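Toll-like receptor 13 (Mus musculus, PDB 4Z0C) recognises bacterial 23S ribosomal RNA through its leucine-rich-repeat ectodomain, the part present here, and signals through MYD88 and TRAF6 to activate NF-kappa-B. Local coordinates at residues A[6-9]-A[15-18]; A[254-259]-A[269-274]. All coordinates share one frame; numbering follows the deposited sequence.

Contact 1. Residues A[6-9]-A[15-18]. With nucleotides of chain C.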
loop_
_atom_site.group_PDB
_atom_site.type_symbol
_atom_site.label_atom_id
_atom_site.label_comp_id
_atom_site.label_asym_id
_atom_site.label_seq_id
_atom_site.Cartn_x
_atom_site.Cartn_y
_atom_site.Cartn_z
ATOM N N CYS A 6 2.543 -14.827 -32.393
ATOM C CA CYS A 6 3.623 -15.268 -31.516
ATOM C C CYS A 6 4.734 -14.236 -31.442
ATOM O O CYS A 6 4.897 -13.422 -32.355
ATOM C CB CYS A 6 4.250 -16.564 -32.075
ATOM S SG CYS A 6 3.166 -18.005 -32.228
ATOM N N THR A 7 5.560 -14.311 -30.406
ATOM C CA THR A 7 6.746 -13.459 -30.363
ATOM C C THR A 7 7.961 -14.251 -29.948
ATOM O O THR A 7 7.849 -15.280 -29.291
ATOM C CB THR A 7 6.586 -12.234 -29.391
ATOM O OG1 THR A 7 7.801 -11.474 -29.377
ATOM C CG2 THR A 7 6.271 -12.684 -27.957
ATOM N N GLN A 8 9.132 -13.781 -30.352
ATOM C CA GLN A 8 10.360 -14.338 -29.806
ATOM C C GLN A 8 10.623 -13.791 -28.404
ATOM O O GLN A 8 10.157 -12.711 -28.040
ATOM C CB GLN A 8 11.554 -14.080 -30.734
ATOM C CG GLN A 8 11.586 -15.027 -31.954
ATOM C CD GLN A 8 12.714 -14.729 -32.931
ATOM O OE1 GLN A 8 12.951 -15.496 -33.850
ATOM N NE2 GLN A 8 13.407 -13.605 -32.738
ATOM N N TYR A 9 11.333 -14.581 -27.618
ATOM C CA TYR A 9 11.815 -14.175 -26.309
ATOM C C TYR A 9 12.993 -13.222 -26.484
ATOM O O TYR A 9 13.895 -13.467 -27.259
ATOM C CB TYR A 9 12.222 -15.425 -25.517
ATOM C CG TYR A 9 12.951 -15.186 -24.217
ATOM C CD1 TYR A 9 12.450 -14.307 -23.244
ATOM C CD2 TYR A 9 14.127 -15.876 -23.938
ATOM C CE1 TYR A 9 13.136 -14.105 -22.050
ATOM C CE2 TYR A 9 14.803 -15.694 -22.742
ATOM C CZ TYR A 9 14.308 -14.819 -21.803
ATOM O OH TYR A 9 15.019 -14.665 -20.628
ATOM N N HIS A 15 13.428 -19.141 -28.627
ATOM C CA HIS A 15 12.244 -19.351 -27.795
ATOM C C HIS A 15 11.072 -18.538 -28.326
ATOM O O HIS A 15 11.192 -17.327 -28.521
ATOM C CB HIS A 15 12.537 -18.989 -26.330
ATOM C CG HIS A 15 13.515 -19.908 -25.664
ATOM N ND1 HIS A 15 13.433 -20.249 -24.333
ATOM C CD2 HIS A 15 14.593 -20.565 -26.150
ATOM C CE1 HIS A 15 14.422 -21.066 -24.025
ATOM N NE2 HIS A 15 15.134 -21.284 -25.113
ATOM N N VAL A 16 9.934 -19.189 -28.549
ATOM C CA VAL A 16 8.778 -18.482 -29.104
ATOM C C VAL A 16 7.557 -18.599 -28.195
ATOM O O VAL A 16 7.219 -19.686 -27.747
ATOM C CB VAL A 16 8.434 -19.000 -30.531
ATOM C CG1 VAL A 16 7.161 -18.357 -31.060
ATOM C CG2 VAL A 16 9.578 -18.720 -31.473
ATOM N N LEU A 17 6.894 -17.471 -27.948
ATOM C CA LEU A 17 5.758 -17.408 -27.038
ATOM C C LEU A 17 4.487 -17.004 -27.774
ATOM O O LEU A 17 4.480 -16.023 -28.483
ATOM C CB LEU A 17 6.038 -16.371 -25.950
ATOM C CG LEU A 17 7.377 -16.462 -25.223
ATOM C CD1 LEU A 17 7.767 -15.084 -24.694
ATOM C CD2 LEU A 17 7.304 -17.472 -24.087
ATOM N N CYS A 18 3.405 -17.741 -27.575
ATOM C CA CYS A 18 2.117 -17.415 -28.184
ATOM C C CYS A 18 1.066 -17.634 -27.101
ATOM O O CYS A 18 0.177 -18.487 -27.233
ATOM C CB CYS A 18 1.790 -18.337 -29.371
ATOM S SG CYS A 18 3.187 -18.824 -30.341
ATOM P P A C 6 11.618 -10.859 -18.538
ATOM O OP1 A C 6 12.100 -11.761 -17.459
ATOM O OP2 A C 6 12.580 -9.858 -19.040
ATOM O "O5'" A C 6 11.052 -11.763 -19.716
ATOM C "C5'" A C 6 10.430 -11.195 -20.873
ATOM C "C4'" A C 6 9.325 -12.085 -21.400
ATOM O "O4'" A C 6 9.877 -13.391 -21.747
ATOM C "C3'" A C 6 8.200 -12.365 -20.416
ATOM O "O3'" A C 6 7.009 -12.601 -21.159
ATOM C "C2'" A C 6 8.652 -13.669 -19.754
ATOM O "O2'" A C 6 7.612 -14.424 -19.176
ATOM C "C1'" A C 6 9.287 -14.404 -20.933
ATOM N N9 A C 6 10.371 -15.322 -20.578
ATOM C C8 A C 6 11.291 -15.212 -19.556
ATOM N N7 A C 6 12.193 -16.181 -19.553
ATOM C C5 A C 6 11.866 -16.963 -20.655
ATOM C C6 A C 6 12.444 -18.125 -21.208
ATOM N N6 A C 6 13.517 -18.729 -20.702
ATOM N N1 A C 6 11.877 -18.653 -22.318
ATOM C C2 A C 6 10.804 -18.035 -22.833
ATOM N N3 A C 6 10.166 -16.944 -22.408
ATOM C C4 A C 6 10.754 -16.443 -21.302
#
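Leu-17, Tyr-9 and Cys-6 lose the most surface where strand 7-9 runs back against strand 15-17, forming a beta hairpin. Leu-17 pairs with Thr-7 as an antiparallel hydrogen-bonded pair: Leu-17 N reaches Thr-7 O at 2.7 Å with an N-H...O angle of 173°, and Thr-7 N returns the bond to Leu-17 O at 2.8 Å. The Leu-17 side chain shares its face with Thr-7, and its CD2 comes within 3.4 Å of N3 of adenosine A6 of chain C, a nucleotide of the bound single-stranded RNA.

Tyr-9 fixes the loop end of the hairpin through its N, 2.9 Å from His-15 O. With CG anti to the backbone N (chi1 171°), its ring extends across the nucleotide: A6 C5 lies 3.4 Å above one ring face, displaced toward the rim. Tyr-9 CB meets His-15 CB at 3.7 Å. His-15 ND1 donates to A6 N1 at 3.0 Å (N-H...N 156°). Within this hairpin the base is thus met by a ring face, a leucine methyl and one imidazole N-H.

Cys-6 closes the other end through its disulfide to Cys-18, and Cys-6 CB packs on Val-16 CG1 at 3.6 Å. This disulfide-closed hairpin ahead of the first repeat is consistent with the N-terminal cap of a leucine-rich-repeat ectodomain. Beyond it, Gln-8 is hydrogen-bonded to Tyr-1 and Tyr-36, and Thr-7 touches Pro-685 and Phe-686. Strand 39-41 lies beside strand 15-17, parallel to it, with backbone hydrogen bonds linking Val-16 to His-39 and Asn-41, and Cys-18 to Asn-41.

Contact 2. Residues A[254-259]-A[269-274]; sequences MDLSNW and KTVCHL. With NAG (2-acetamido-2-deoxy-beta-D-glucopyranose), chain F.
Met-254 and Leu-256 face Leu-274 and Val-271 across the interior of a leucine-rich repeat, where the strand of the concave side looks through to the helix on the convex side. The apolar contacts come first. Met-254 CE meets Leu-274 CD2 at 3.9 Å, the two side chains crossing at a slant. With CG anti to the backbone N (chi1 -164°) and the rest of the chain extended, Met-254 spans the gap, since Met-254 CA and Leu-274 CA stand 11.0 Å apart. Leu-256 CD1 approaches Val-271 CG1 more loosely, at 4.4 Å. In the LxxLxLxxNxL pattern Met-254 and Leu-256 hold consensus leucine positions.

Hydrogen bonds belong to the residues between and beyond them. Asp-255 OD2 accepts the N2-H of an N-acetylglucosamine, OD2 to N2 2.7 Å (N-H...O 161°), a sugar of a glycan probably carried by Asn-232. The other oxygen, Asp-255 OD1, accepts Ser-257 OG at 2.8 Å, nearly in line with the carboxylate C-O bond, and Ser-257 N more weakly. Both oxygens therefore have partners, which should hold the carboxylate in a fixed rotation. Ser-257 OG is also bonded to Gln-287 N in the following repeat.

Outside the contact, Cys-272 of the helix is joined by a disulfide to Cys-302.

Across the segments themselves there is no hydrogen bond, and only 119 Å² is buried. Between them the contact is apolar, methyl to methyl, so it fixes no direction or register, whereas the hydrogen bonds of Asp-255 and Ser-257 lie on the side turned from the helix.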
loop_
_atom_site.group_PDB
_atom_site.type_symbol
_atom_site.label_atom_id
_atom_site.label_comp_id
_atom_site.label_asym_id
_atom_site.label_seq_id
_atom_site.Cartn_x
_atom_site.Cartn_y
_atom_site.Cartn_z
ATOM N N MET A 254 9.939 -43.271 5.577
ATOM C CA MET A 254 8.549 -43.688 5.633
ATOM C C MET A 254 7.662 -42.521 6.005
ATOM O O MET A 254 8.060 -41.635 6.762
ATOM C CB MET A 254 8.361 -44.805 6.664
ATOM C CG MET A 254 7.045 -45.540 6.492
ATOM S SD MET A 254 7.053 -47.164 7.241
ATOM C CE MET A 254 5.461 -47.769 6.703
ATOM N N ASP A 255 6.442 -42.540 5.489
ATOM C CA ASP A 255 5.487 -41.515 5.842
ATOM C C ASP A 255 4.236 -42.215 6.345
ATOM O O ASP A 255 3.558 -42.900 5.583
ATOM C CB ASP A 255 5.172 -40.608 4.627
ATOM C CG ASP A 255 4.508 -39.277 5.037
ATOM O OD1 ASP A 255 3.888 -39.214 6.126
ATOM O OD2 ASP A 255 4.582 -38.298 4.257
ATOM N N LEU A 256 3.936 -42.035 7.627
ATOM C CA LEU A 256 2.787 -42.672 8.261
ATOM C C LEU A 256 1.727 -41.688 8.790
ATOM O O LEU A 256 0.962 -42.022 9.707
ATOM C CB LEU A 256 3.268 -43.585 9.404
ATOM C CG LEU A 256 3.971 -44.883 8.988
ATOM C CD1 LEU A 256 4.510 -45.611 10.196
ATOM C CD2 LEU A 256 2.995 -45.763 8.232
ATOM N N SER A 257 1.690 -40.479 8.238
ATOM C CA SER A 257 0.763 -39.440 8.719
ATOM C C SER A 257 -0.715 -39.791 8.526
ATOM O O SER A 257 -1.079 -40.490 7.591
ATOM C CB SER A 257 1.052 -38.122 7.994
ATOM O OG SER A 257 2.435 -37.790 8.050
ATOM N N ASN A 258 -1.574 -39.274 9.393
ATOM C CA ASN A 258 -3.014 -39.442 9.205
ATOM C C ASN A 258 -3.497 -38.561 8.060
ATOM O O ASN A 258 -2.799 -37.627 7.666
ATOM C CB ASN A 258 -3.766 -39.031 10.471
ATOM C CG ASN A 258 -3.528 -39.970 11.617
ATOM O OD1 ASN A 258 -3.278 -41.160 11.419
ATOM N ND2 ASN A 258 -3.593 -39.440 12.838
ATOM N N TRP A 259 -4.712 -38.807 7.575
ATOM C CA TRP A 259 -5.336 -37.868 6.651
ATOM C C TRP A 259 -5.806 -36.633 7.419
ATOM O O TRP A 259 -5.479 -35.505 7.044
ATOM C CB TRP A 259 -6.523 -38.492 5.923
ATOM C CG TRP A 259 -6.984 -37.659 4.762
ATOM C CD1 TRP A 259 -7.081 -36.296 4.710
ATOM C CD2 TRP A 259 -7.355 -38.134 3.462
ATOM N NE1 TRP A 259 -7.512 -35.897 3.471
ATOM C CE2 TRP A 259 -7.687 -37.005 2.683
ATOM C CE3 TRP A 259 -7.452 -39.410 2.881
ATOM C CZ2 TRP A 259 -8.109 -37.110 1.351
ATOM C CZ3 TRP A 259 -7.873 -39.512 1.561
ATOM C CH2 TRP A 259 -8.196 -38.369 0.810
ATOM N N LYS A 269 2.980 -49.396 19.810
ATOM C CA LYS A 269 3.473 -50.762 19.913
ATOM C C LYS A 269 3.509 -51.387 18.519
ATOM O O LYS A 269 4.519 -51.963 18.117
ATOM C CB LYS A 269 2.617 -51.573 20.891
ATOM C CG LYS A 269 3.363 -52.687 21.631
ATOM C CD LYS A 269 2.513 -53.276 22.772
ATOM C CE LYS A 269 2.188 -54.754 22.576
ATOM N NZ LYS A 269 1.001 -55.183 23.382
ATOM N N THR A 270 2.420 -51.241 17.775
ATOM C CA THR A 270 2.386 -51.688 16.393
ATOM C C THR A 270 3.469 -50.998 15.567
ATOM O O THR A 270 4.269 -51.642 14.895
ATOM C CB THR A 270 1.055 -51.345 15.742
ATOM O OG1 THR A 270 -0.020 -51.792 16.579
ATOM C CG2 THR A 270 0.978 -51.979 14.332
ATOM N N VAL A 271 3.488 -49.673 15.640
ATOM C CA VAL A 271 4.433 -48.868 14.882
ATOM C C VAL A 271 5.882 -49.285 15.173
ATOM O O VAL A 271 6.661 -49.515 14.258
ATOM C CB VAL A 271 4.221 -47.341 15.150
ATOM C CG1 VAL A 271 5.233 -46.528 14.393
ATOM C CG2 VAL A 271 2.806 -46.913 14.739
ATOM N N CYS A 272 6.241 -49.392 16.444
ATOM C CA CYS A 272 7.610 -49.746 16.795
ATOM C C CYS A 272 7.979 -51.170 16.355
ATOM O O CYS A 272 9.134 -51.434 15.996
ATOM C CB CYS A 272 7.849 -49.579 18.293
ATOM S SG CYS A 272 8.104 -47.881 18.827
ATOM N N HIS A 273 7.008 -52.081 16.377
ATOM C CA HIS A 273 7.289 -53.454 15.936
ATOM C C HIS A 273 7.714 -53.470 14.470
ATOM O O HIS A 273 8.589 -54.242 14.074
ATOM C CB HIS A 273 6.103 -54.414 16.164
ATOM C CG HIS A 273 6.376 -55.811 15.703
ATOM N ND1 HIS A 273 7.400 -56.577 16.220
ATOM C CD2 HIS A 273 5.803 -56.562 14.730
ATOM C CE1 HIS A 273 7.429 -57.746 15.606
ATOM N NE2 HIS A 273 6.470 -57.762 14.696
ATOM N N LEU A 274 7.089 -52.605 13.679
ATOM C CA LEU A 274 7.455 -52.430 12.278
ATOM C C LEU A 274 8.787 -51.697 12.150
ATOM O O LEU A 274 9.768 -52.248 11.645
ATOM C CB LEU A 274 6.368 -51.642 11.540
ATOM C CG LEU A 274 6.642 -51.247 10.088
ATOM C CD1 LEU A 274 6.933 -52.488 9.237
ATOM C CD2 LEU A 274 5.474 -50.461 9.531
HETATM C C1 NAG F . 3.901 -38.212 0.887
HETATM C C2 NAG F . 4.995 -37.165 1.046
HETATM C C3 NAG F . 4.425 -35.802 1.444
HETATM C C4 NAG F . 3.271 -35.442 0.525
HETATM C C5 NAG F . 2.250 -36.563 0.680
HETATM C C6 NAG F . 0.907 -36.287 0.030
HETATM C C7 NAG F . 7.206 -37.713 1.725
HETATM C C8 NAG F . 8.182 -38.080 2.803
HETATM N N2 NAG F . 5.926 -37.629 2.052
HETATM O O3 NAG F . 5.424 -34.813 1.412
HETATM O O4 NAG F . 2.762 -34.173 0.853
HETATM O O5 NAG F . 2.845 -37.695 0.096
HETATM O O6 NAG F . 1.170 -35.656 -1.201
HETATM O O7 NAG F . 7.569 -37.482 0.576
#

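Contact 1 (6-9 with 15-18) and contact 2 (254-259 with 269-274) lie on opposite sides of the chain's centre, their own centres 50 Å apart and their nearest atoms about 35 Å apart. Contact 1 sits ahead of the first repeat, contact 2 within and just past the tenth. Their relation to the RNA differs: contact 1 touches A6 of chain C directly, whereas the nearest atom of contact 2 is about 15 Å from the nucleic acid. Sugars approach both, with a bound N-acetylglucosamine about 3 Å from the His-15 side chain and another hydrogen-bonded to Asp-255. Of the two, only contact 1 touches the RNA; contact 2 joins strand and helix within the scaffold.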